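Local atomic coordinates of hydrogenase maturation factor (Thermoanaerobacter tengcongensis, PDB entry 3VTH), a protein that probably transfers the carbamoyl group of carbamoyl phosphate, with use of ATP, to the C-terminal cysteine of HypE during [NiFe]-hydrogenase maturation. Residues D116-L121 and I313-M318; R128-F133 and L317-D322. All blocks are in the same frame, centred on the assembly; numbering follows the deposited sequence.

Both contacts join the first HypF zinc finger to the YrdC-like (telomere recombination) domain through helix 312-320, and their centres lie about 5 Å apart. Contact 1 is the apolar half: helix 115-121, which supplies Cys117 to the zinc ion, packs on an earlier turn of helix 312-320. Contact 2 is the polar half, in which the loop 128-133 meets Glu319 and Glu320 at the surface. The finger side is stitched together where the backbone N of Arg130 approaches Leu121 O at 2.9 Å, probably as a hydrogen bond, while CD1 of Leu316 packs 3.6 Å from Arg130 O. Leu317 and Met318 belong to both ranges.

Contact 1 (D116-L121 and I313-M318); sequences DCLREL and IHYLLM. With ZN (zinc ion), chain C.
The helix of the first HypF zinc finger, a four-cysteine site, meets the YrdC-like domain here, Leu118 lying on the ring of Tyr315. Methyl CD1 of Leu118 sits over one face of that ring, 3.6 Å from its centroid and 15° off the normal, a CH-pi contact. The other methyl, CD2, reaches the CE1 side of the ring, 3.8 Å from Tyr315 CE1, and the two side chains cross at about a right angle. In Tyr315 the ring carbon CG stands anti to the carbonyl carbon (chi1 -68°), which carries the ring across to the finger. One turn on, Leu121 adds a looser layer: its CD2 touches Tyr315 CB at 4.1 Å, and its CD1 faces Leu316 CD2 at 4.3 Å. With Tyr315 cut back to an alanine, Leu118 CD1 would probably lose the ring face it rests on and CD2 its neighbour at CE1, opening a gap between the helices. The segments cross at -44° with their axes 11.4 Å apart, so side chains alone bridge them. On a different side of the finger helix, Cys117 SG binds zinc at 2.3 Å, the shell being completed by Cys114, Cys136 and Cys139. Glu120 forms salt bridges with Arg177 and Arg178. Beyond the contact, helix 312-320 packs through Ile313 and Leu317 on helix 204-213, while Met318 touches strand 254-255 and Leu317 touches strand 325-329.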
ATOM      1  N   ASP A 116       4.067 -21.141 -15.327  1.00 32.25           N
ATOM      2  CA  ASP A 116       3.589 -21.861 -16.527  1.00 32.22           C
ATOM      3  C   ASP A 116       3.455 -20.936 -17.733  1.00 31.42           C
ATOM      4  O   ASP A 116       3.853 -21.300 -18.829  1.00 31.83           O
ATOM      5  CB  ASP A 116       2.246 -22.564 -16.281  1.00 32.01           C
ATOM      6  CG  ASP A 116       2.344 -23.681 -15.256  1.00 33.96           C
ATOM      7  OD1 ASP A 116       3.220 -24.540 -15.400  1.00 36.42           O
ATOM      8  OD2 ASP A 116       1.552 -23.691 -14.294  1.00 36.15           O
ATOM      9  N   CYS A 117       2.890 -19.747 -17.532  1.00 29.96           N
ATOM     10  CA  CYS A 117       2.785 -18.771 -18.620  1.00 30.25           C
ATOM     11  C   CYS A 117       4.165 -18.302 -19.069  1.00 31.36           C
ATOM     12  O   CYS A 117       4.395 -18.120 -20.255  1.00 32.08           O
ATOM     13  CB  CYS A 117       1.922 -17.567 -18.221  1.00 28.36           C
ATOM     14  SG  CYS A 117       0.145 -17.966 -18.178  1.00 29.36           S
ATOM     15  N   LEU A 118       5.068 -18.102 -18.114  1.00 31.70           N
ATOM     16  CA  LEU A 118       6.423 -17.671 -18.428  1.00 33.60           C
ATOM     17  C   LEU A 118       7.162 -18.705 -19.287  1.00 34.96           C
ATOM     18  O   LEU A 118       7.882 -18.337 -20.212  1.00 35.66           O
ATOM     19  CB  LEU A 118       7.214 -17.366 -17.147  1.00 33.85           C
ATOM     20  CG  LEU A 118       8.599 -16.717 -17.301  1.00 36.87           C
ATOM     21  CD1 LEU A 118       8.483 -15.381 -18.003  1.00 37.76           C
ATOM     22  CD2 LEU A 118       9.257 -16.531 -15.923  1.00 39.83           C
ATOM     23  N   ARG A 119       6.982 -19.986 -18.973  1.00 35.53           N
ATOM     24  CA  ARG A 119       7.555 -21.074 -19.786  1.00 37.66           C
ATOM     25  C   ARG A 119       7.003 -21.028 -21.212  1.00 36.99           C
ATOM     26  O   ARG A 119       7.764 -21.111 -22.171  1.00 37.75           O
ATOM     27  CB  ARG A 119       7.253 -22.442 -19.156  1.00 38.54           C
ATOM     28  CG  ARG A 119       8.030 -23.613 -19.775  1.00 43.84           C
ATOM     29  CD  ARG A 119       7.318 -24.967 -19.595  1.00 49.50           C
ATOM     30  NE  ARG A 119       6.824 -25.154 -18.232  1.00 52.33           N
ATOM     31  CZ  ARG A 119       5.558 -24.990 -17.854  1.00 52.24           C
ATOM     32  NH1 ARG A 119       4.619 -24.653 -18.734  1.00 52.99           N
ATOM     33  NH2 ARG A 119       5.232 -25.167 -16.584  1.00 52.02           N
ATOM     34  N   GLU A 120       5.683 -20.898 -21.341  1.00 35.74           N
ATOM     35  CA  GLU A 120       5.051 -20.792 -22.659  1.00 35.81           C
ATOM     36  C   GLU A 120       5.540 -19.553 -23.430  1.00 35.17           C
ATOM     37  O   GLU A 120       5.889 -19.649 -24.603  1.00 35.82           O
ATOM     38  CB  GLU A 120       3.519 -20.807 -22.536  1.00 34.85           C
ATOM     39  CG  GLU A 120       2.939 -22.181 -22.112  1.00 37.71           C
ATOM     40  CD  GLU A 120       1.442 -22.151 -21.785  1.00 39.97           C
ATOM     41  OE1 GLU A 120       0.885 -23.216 -21.436  1.00 43.73           O
ATOM     42  OE2 GLU A 120       0.813 -21.077 -21.835  1.00 42.07           O
ATOM     43  N   LEU A 121       5.563 -18.399 -22.762  1.00 33.81           N
ATOM     44  CA  LEU A 121       6.105 -17.160 -23.338  1.00 33.53           C
ATOM     45  C   LEU A 121       7.502 -17.320 -23.972  1.00 34.83           C
ATOM     46  O   LEU A 121       7.789 -16.725 -25.009  1.00 34.26           O
ATOM     47  CB  LEU A 121       6.156 -16.060 -22.266  1.00 31.97           C
ATOM     48  CG  LEU A 121       6.564 -14.643 -22.672  1.00 32.65           C
ATOM     49  CD1 LEU A 121       5.528 -14.042 -23.590  1.00 29.50           C
ATOM     50  CD2 LEU A 121       6.764 -13.744 -21.419  1.00 31.30           C
ATOM     51  N   ILE A 313       5.240  -8.114 -21.024  1.00 27.03           N
ATOM     52  CA  ILE A 313       6.052  -7.103 -21.713  1.00 28.15           C
ATOM     53  C   ILE A 313       7.401  -6.826 -21.024  1.00 28.05           C
ATOM     54  O   ILE A 313       8.373  -6.470 -21.693  1.00 29.07           O
ATOM     55  CB  ILE A 313       5.302  -5.766 -21.948  1.00 27.83           C
ATOM     56  CG1 ILE A 313       4.733  -5.206 -20.633  1.00 29.32           C
ATOM     57  CG2 ILE A 313       4.194  -5.956 -23.013  1.00 28.47           C
ATOM     58  CD1 ILE A 313       4.461  -3.688 -20.667  1.00 30.87           C
ATOM     59  N   HIS A 314       7.447  -6.961 -19.694  1.00 27.35           N
ATOM     60  CA  HIS A 314       8.693  -6.689 -18.953  1.00 27.15           C
ATOM     61  C   HIS A 314       9.714  -7.775 -19.218  1.00 27.77           C
ATOM     62  O   HIS A 314      10.895  -7.479 -19.420  1.00 28.55           O
ATOM     63  CB  HIS A 314       8.468  -6.593 -17.436  1.00 26.35           C
ATOM     64  CG  HIS A 314       7.393  -5.638 -17.035  1.00 26.27           C
ATOM     65  ND1 HIS A 314       7.329  -4.342 -17.500  1.00 28.02           N
ATOM     66  CD2 HIS A 314       6.355  -5.782 -16.181  1.00 23.86           C
ATOM     67  CE1 HIS A 314       6.281  -3.737 -16.972  1.00 24.62           C
ATOM     68  NE2 HIS A 314       5.675  -4.588 -16.168  1.00 26.48           N
ATOM     69  N   TYR A 315       9.268  -9.031 -19.207  1.00 27.62           N
ATOM     70  CA  TYR A 315      10.161 -10.147 -19.522  1.00 29.04           C
ATOM     71  C   TYR A 315      10.697 -10.045 -20.937  1.00 30.18           C
ATOM     72  O   TYR A 315      11.870 -10.350 -21.191  1.00 31.67           O
ATOM     73  CB  TYR A 315       9.458 -11.491 -19.333  1.00 29.02           C
ATOM     74  CG  TYR A 315       9.139 -11.822 -17.894  1.00 28.69           C
ATOM     75  CD1 TYR A 315      10.083 -12.432 -17.074  1.00 29.91           C
ATOM     76  CD2 TYR A 315       7.875 -11.543 -17.358  1.00 27.92           C
ATOM     77  CE1 TYR A 315       9.780 -12.754 -15.729  1.00 30.24           C
ATOM     78  CE2 TYR A 315       7.568 -11.853 -16.037  1.00 29.29           C
ATOM     79  CZ  TYR A 315       8.523 -12.467 -15.238  1.00 29.75           C
ATOM     80  OH  TYR A 315       8.200 -12.775 -13.947  1.00 31.40           O
ATOM     81  N   LEU A 316       9.833  -9.634 -21.865  1.00 29.91           N
ATOM     82  CA  LEU A 316      10.248  -9.420 -23.250  1.00 31.00           C
ATOM     83  C   LEU A 316      11.285  -8.291 -23.359  1.00 31.71           C
ATOM     84  O   LEU A 316      12.316  -8.429 -24.024  1.00 32.50           O
ATOM     85  CB  LEU A 316       9.033  -9.134 -24.133  1.00 30.99           C
ATOM     86  CG  LEU A 316       8.047 -10.301 -24.344  1.00 30.98           C
ATOM     87  CD1 LEU A 316       6.796  -9.834 -25.088  1.00 31.10           C
ATOM     88  CD2 LEU A 316       8.697 -11.472 -25.051  1.00 30.87           C
ATOM     89  N   LEU A 317      11.006  -7.177 -22.693  1.00 31.24           N
ATOM     90  CA  LEU A 317      11.925  -6.034 -22.701  1.00 32.12           C
ATOM     91  C   LEU A 317      13.289  -6.413 -22.115  1.00 33.70           C
ATOM     92  O   LEU A 317      14.325  -6.026 -22.659  1.00 34.52           O
ATOM     93  CB  LEU A 317      11.316  -4.842 -21.943  1.00 30.40           C
ATOM     94  CG  LEU A 317      12.122  -3.521 -21.936  1.00 31.27           C
ATOM     95  CD1 LEU A 317      12.480  -3.060 -23.391  1.00 30.42           C
ATOM     96  CD2 LEU A 317      11.372  -2.426 -21.169  1.00 27.69           C
ATOM     97  N   MET A 318      13.270  -7.179 -21.021  1.00 34.48           N
ATOM     98  CA  MET A 318      14.483  -7.624 -20.331  1.00 36.87           C
ATOM     99  C   MET A 318      15.438  -8.462 -21.184  1.00 39.03           C
ATOM    100  O   MET A 318      16.653  -8.394 -20.993  1.00 39.79           O
ATOM    101  CB  MET A 318      14.141  -8.358 -19.020  1.00 36.73           C
ATOM    102  CG  MET A 318      13.631  -7.447 -17.886  1.00 37.08           C
ATOM    103  SD  MET A 318      14.877  -6.200 -17.476  1.00 44.92           S
ATOM    104  CE  MET A 318      14.081  -5.304 -16.150  1.00 42.07           C
TER
HETATM  105 ZN    ZN C 801      -0.380 -17.857 -15.951  1.00 27.74          ZN

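Contact 2 (R128-F133 and L317-D322); sequences RYRYPF and LMEEID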
ATOM      1  N   ARG A 128       1.894 -19.246 -28.224  1.00 35.25           N
ATOM      2  CA  ARG A 128       1.943 -17.990 -27.469  1.00 33.79           C
ATOM      3  C   ARG A 128       3.364 -17.497 -27.190  1.00 34.08           C
ATOM      4  O   ARG A 128       3.553 -16.626 -26.345  1.00 32.81           O
ATOM      5  CB  ARG A 128       1.142 -18.086 -26.163  1.00 32.11           C
ATOM      6  CG  ARG A 128      -0.354 -18.234 -26.384  1.00 32.08           C
ATOM      7  CD  ARG A 128      -1.103 -18.327 -25.050  1.00 32.02           C
ATOM      8  NE  ARG A 128      -2.556 -18.351 -25.224  1.00 31.43           N
ATOM      9  CZ  ARG A 128      -3.282 -19.445 -25.452  1.00 31.19           C
ATOM     10  NH1 ARG A 128      -2.704 -20.633 -25.550  1.00 30.53           N
ATOM     11  NH2 ARG A 128      -4.602 -19.341 -25.578  1.00 29.69           N
ATOM     12  N   TYR A 129       4.348 -18.052 -27.898  1.00 34.95           N
ATOM     13  CA  TYR A 129       5.730 -17.556 -27.852  1.00 35.82           C
ATOM     14  C   TYR A 129       5.754 -16.049 -28.050  1.00 35.13           C
ATOM     15  O   TYR A 129       5.258 -15.546 -29.058  1.00 34.80           O
ATOM     16  CB  TYR A 129       6.569 -18.239 -28.935  1.00 37.79           C
ATOM     17  CG  TYR A 129       8.029 -17.821 -29.009  1.00 39.94           C
ATOM     18  CD1 TYR A 129       8.865 -17.892 -27.886  1.00 41.08           C
ATOM     19  CD2 TYR A 129       8.582 -17.396 -30.215  1.00 41.54           C
ATOM     20  CE1 TYR A 129      10.217 -17.528 -27.963  1.00 41.47           C
ATOM     21  CE2 TYR A 129       9.937 -17.036 -30.308  1.00 44.28           C
ATOM     22  CZ  TYR A 129      10.739 -17.095 -29.170  1.00 44.53           C
ATOM     23  OH  TYR A 129      12.068 -16.745 -29.255  1.00 46.29           O
ATOM     24  N   ARG A 130       6.290 -15.339 -27.058  1.00 34.27           N
ATOM     25  CA  ARG A 130       6.443 -13.875 -27.104  1.00 34.47           C
ATOM     26  C   ARG A 130       5.104 -13.117 -27.176  1.00 33.47           C
ATOM     27  O   ARG A 130       5.078 -11.929 -27.477  1.00 33.74           O
ATOM     28  CB  ARG A 130       7.398 -13.448 -28.245  1.00 35.97           C
ATOM     29  CG  ARG A 130       8.804 -14.056 -28.159  1.00 39.34           C
ATOM     30  CD  ARG A 130       9.716 -13.600 -29.339  1.00 45.41           C
ATOM     31  NE  ARG A 130       9.701 -12.142 -29.468  1.00 50.43           N
ATOM     32  CZ  ARG A 130      10.411 -11.311 -28.706  1.00 53.00           C
ATOM     33  NH1 ARG A 130      11.225 -11.785 -27.766  1.00 54.16           N
ATOM     34  NH2 ARG A 130      10.310  -9.999 -28.883  1.00 54.74           N
ATOM     35  N   TYR A 131       3.999 -13.793 -26.872  1.00 32.56           N
ATOM     36  CA  TYR A 131       2.706 -13.124 -26.801  1.00 32.06           C
ATOM     37  C   TYR A 131       2.645 -12.184 -25.572  1.00 30.52           C
ATOM     38  O   TYR A 131       2.727 -12.637 -24.429  1.00 29.50           O
ATOM     39  CB  TYR A 131       1.561 -14.154 -26.824  1.00 32.08           C
ATOM     40  CG  TYR A 131       0.184 -13.580 -26.598  1.00 32.66           C
ATOM     41  CD1 TYR A 131      -0.620 -14.065 -25.580  1.00 31.98           C
ATOM     42  CD2 TYR A 131      -0.319 -12.557 -27.411  1.00 35.00           C
ATOM     43  CE1 TYR A 131      -1.900 -13.558 -25.367  1.00 34.69           C
ATOM     44  CE2 TYR A 131      -1.597 -12.026 -27.186  1.00 34.66           C
ATOM     45  CZ  TYR A 131      -2.373 -12.539 -26.175  1.00 34.73           C
ATOM     46  OH  TYR A 131      -3.627 -12.033 -25.940  1.00 35.95           O
ATOM     47  N   PRO A 132       2.532 -10.863 -25.816  1.00 30.49           N
ATOM     48  CA  PRO A 132       2.723  -9.839 -24.770  1.00 29.47           C
ATOM     49  C   PRO A 132       1.609  -9.791 -23.732  1.00 28.27           C
ATOM     50  O   PRO A 132       1.723  -9.052 -22.757  1.00 27.34           O
ATOM     51  CB  PRO A 132       2.731  -8.524 -25.570  1.00 29.84           C
ATOM     52  CG  PRO A 132       2.965  -8.937 -26.992  1.00 32.37           C
ATOM     53  CD  PRO A 132       2.270 -10.239 -27.122  1.00 31.20           C
ATOM     54  N   PHE A 133       0.537 -10.565 -23.933  1.00 28.46           N
ATOM     55  CA  PHE A 133      -0.590 -10.555 -22.984  1.00 27.73           C
ATOM     56  C   PHE A 133      -0.956 -11.945 -22.468  1.00 27.39           C
ATOM     57  O   PHE A 133      -2.080 -12.189 -21.982  1.00 26.57           O
ATOM     58  CB  PHE A 133      -1.802  -9.826 -23.590  1.00 28.54           C
ATOM     59  CG  PHE A 133      -1.496  -8.400 -23.973  1.00 30.04           C
ATOM     60  CD1 PHE A 133      -1.503  -7.395 -23.012  1.00 30.87           C
ATOM     61  CD2 PHE A 133      -1.123  -8.085 -25.269  1.00 31.87           C
ATOM     62  CE1 PHE A 133      -1.180  -6.074 -23.358  1.00 32.35           C
ATOM     63  CE2 PHE A 133      -0.798  -6.771 -25.626  1.00 32.39           C
ATOM     64  CZ  PHE A 133      -0.827  -5.773 -24.676  1.00 32.31           C
ATOM     65  N   LEU A 317      11.006  -7.177 -22.693  1.00 31.24           N
ATOM     66  CA  LEU A 317      11.925  -6.034 -22.701  1.00 32.12           C
ATOM     67  C   LEU A 317      13.289  -6.413 -22.115  1.00 33.70           C
ATOM     68  O   LEU A 317      14.325  -6.026 -22.659  1.00 34.52           O
ATOM     69  CB  LEU A 317      11.316  -4.842 -21.943  1.00 30.40           C
ATOM     70  CG  LEU A 317      12.122  -3.521 -21.936  1.00 31.27           C
ATOM     71  CD1 LEU A 317      12.480  -3.060 -23.391  1.00 30.42           C
ATOM     72  CD2 LEU A 317      11.372  -2.426 -21.169  1.00 27.69           C
ATOM     73  N   MET A 318      13.270  -7.179 -21.021  1.00 34.48           N
ATOM     74  CA  MET A 318      14.483  -7.624 -20.331  1.00 36.87           C
ATOM     75  C   MET A 318      15.438  -8.462 -21.184  1.00 39.03           C
ATOM     76  O   MET A 318      16.653  -8.394 -20.993  1.00 39.79           O
ATOM     77  CB  MET A 318      14.141  -8.358 -19.020  1.00 36.73           C
ATOM     78  CG  MET A 318      13.631  -7.447 -17.886  1.00 37.08           C
ATOM     79  SD  MET A 318      14.877  -6.200 -17.476  1.00 44.92           S
ATOM     80  CE  MET A 318      14.081  -5.304 -16.150  1.00 42.07           C
ATOM     81  N   GLU A 319      14.910  -9.246 -22.123  1.00 40.16           N
ATOM     82  CA  GLU A 319      15.797  -9.929 -23.075  1.00 43.23           C
ATOM     83  C   GLU A 319      16.453  -8.963 -24.090  1.00 43.59           C
ATOM     84  O   GLU A 319      17.447  -9.322 -24.738  1.00 44.80           O
ATOM     85  CB  GLU A 319      15.128 -11.146 -23.762  1.00 44.15           C
ATOM     86  CG  GLU A 319      13.607 -11.179 -23.705  1.00 47.38           C
ATOM     87  CD  GLU A 319      12.984 -12.530 -24.077  1.00 50.79           C
ATOM     88  OE1 GLU A 319      12.105 -13.012 -23.317  1.00 53.40           O
ATOM     89  OE2 GLU A 319      13.349 -13.097 -25.123  1.00 53.31           O
ATOM     90  N   GLU A 320      15.926  -7.740 -24.209  1.00 42.21           N
ATOM     91  CA  GLU A 320      16.463  -6.770 -25.183  1.00 43.02           C
ATOM     92  C   GLU A 320      17.447  -5.760 -24.594  1.00 42.69           C
ATOM     93  O   GLU A 320      18.299  -5.245 -25.318  1.00 43.68           O
ATOM     94  CB  GLU A 320      15.345  -6.029 -25.937  1.00 42.71           C
ATOM     95  CG  GLU A 320      14.380  -6.911 -26.737  1.00 44.46           C
ATOM     96  CD  GLU A 320      15.070  -7.823 -27.749  1.00 49.47           C
ATOM     97  OE1 GLU A 320      16.018  -7.377 -28.435  1.00 51.10           O
ATOM     98  OE2 GLU A 320      14.643  -8.994 -27.875  1.00 52.97           O
ATOM     99  N   ILE A 321      17.340  -5.493 -23.288  1.00 40.59           N
ATOM    100  CA  ILE A 321      18.220  -4.534 -22.616  1.00 40.35           C
ATOM    101  C   ILE A 321      19.170  -5.227 -21.612  1.00 41.46           C
ATOM    102  O   ILE A 321      18.871  -6.323 -21.135  1.00 40.76           O
ATOM    103  CB  ILE A 321      17.396  -3.417 -21.909  1.00 38.73           C
ATOM    104  CG1 ILE A 321      16.466  -4.011 -20.838  1.00 35.60           C
ATOM    105  CG2 ILE A 321      16.578  -2.616 -22.925  1.00 38.18           C
ATOM    106  CD1 ILE A 321      15.719  -2.975 -20.001  1.00 33.24           C
ATOM    107  N   ASP A 322      20.307  -4.600 -21.299  1.00 42.52           N
ATOM    108  CA  ASP A 322      21.199  -5.118 -20.244  1.00 43.95           C
ATOM    109  C   ASP A 322      21.410  -4.125 -19.082  1.00 42.72           C
ATOM    110  O   ASP A 322      22.539  -3.926 -18.608  1.00 44.03           O
ATOM    111  CB  ASP A 322      22.552  -5.566 -20.819  1.00 46.84           C
ATOM    112  CG  ASP A 322      23.306  -4.437 -21.512  1.00 51.26           C
ATOM    113  OD1 ASP A 322      22.887  -3.261 -21.388  1.00 55.81           O
ATOM    114  OD2 ASP A 322      24.325  -4.717 -22.178  1.00 56.05           O
TER
HETATM  115  O   HOH W   1      12.166  -9.650 -26.536  1.00 26.70           O
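Arg130 points its guanidinium at two glutamates of segment 317-322, Glu319 and Glu320, and the two acids meet it differently. OE2 of Glu319 comes to the guanidinium edge, in its plane, 3.6 Å from Arg130 NH1, a long salt bridge. The carboxylate is turned nearly upright to that plane, at 78°, so the pair is no flat two-pronged match. Glu320 approaches obliquely and is joined through a water, which accepts from Arg130 NH1 at 2.6 Å and donates to Glu320 OE2 at 2.9 Å. This water also lies in the guanidinium plane, and NH1 serves both links. The arginine side chain bends at chi3 (51°), turning the head group from its extended inner chain toward the acids. It springs from a type II beta turn, Arg128 to Tyr131, in the first HypF finger; the turn is closed by the backbone hydrogen bond from Tyr131 N to Arg128 O, and Arg130 has positive phi (64°) at its third position. Arg130 CG lies over the centre of the Tyr129 ring, 3.6 Å above its plane. Weak, long ion pairs tie Arg130 to Asp203 and Glu319 to Lys122, and Glu320 also touches Lys206 and Ala209 on helix 204-213.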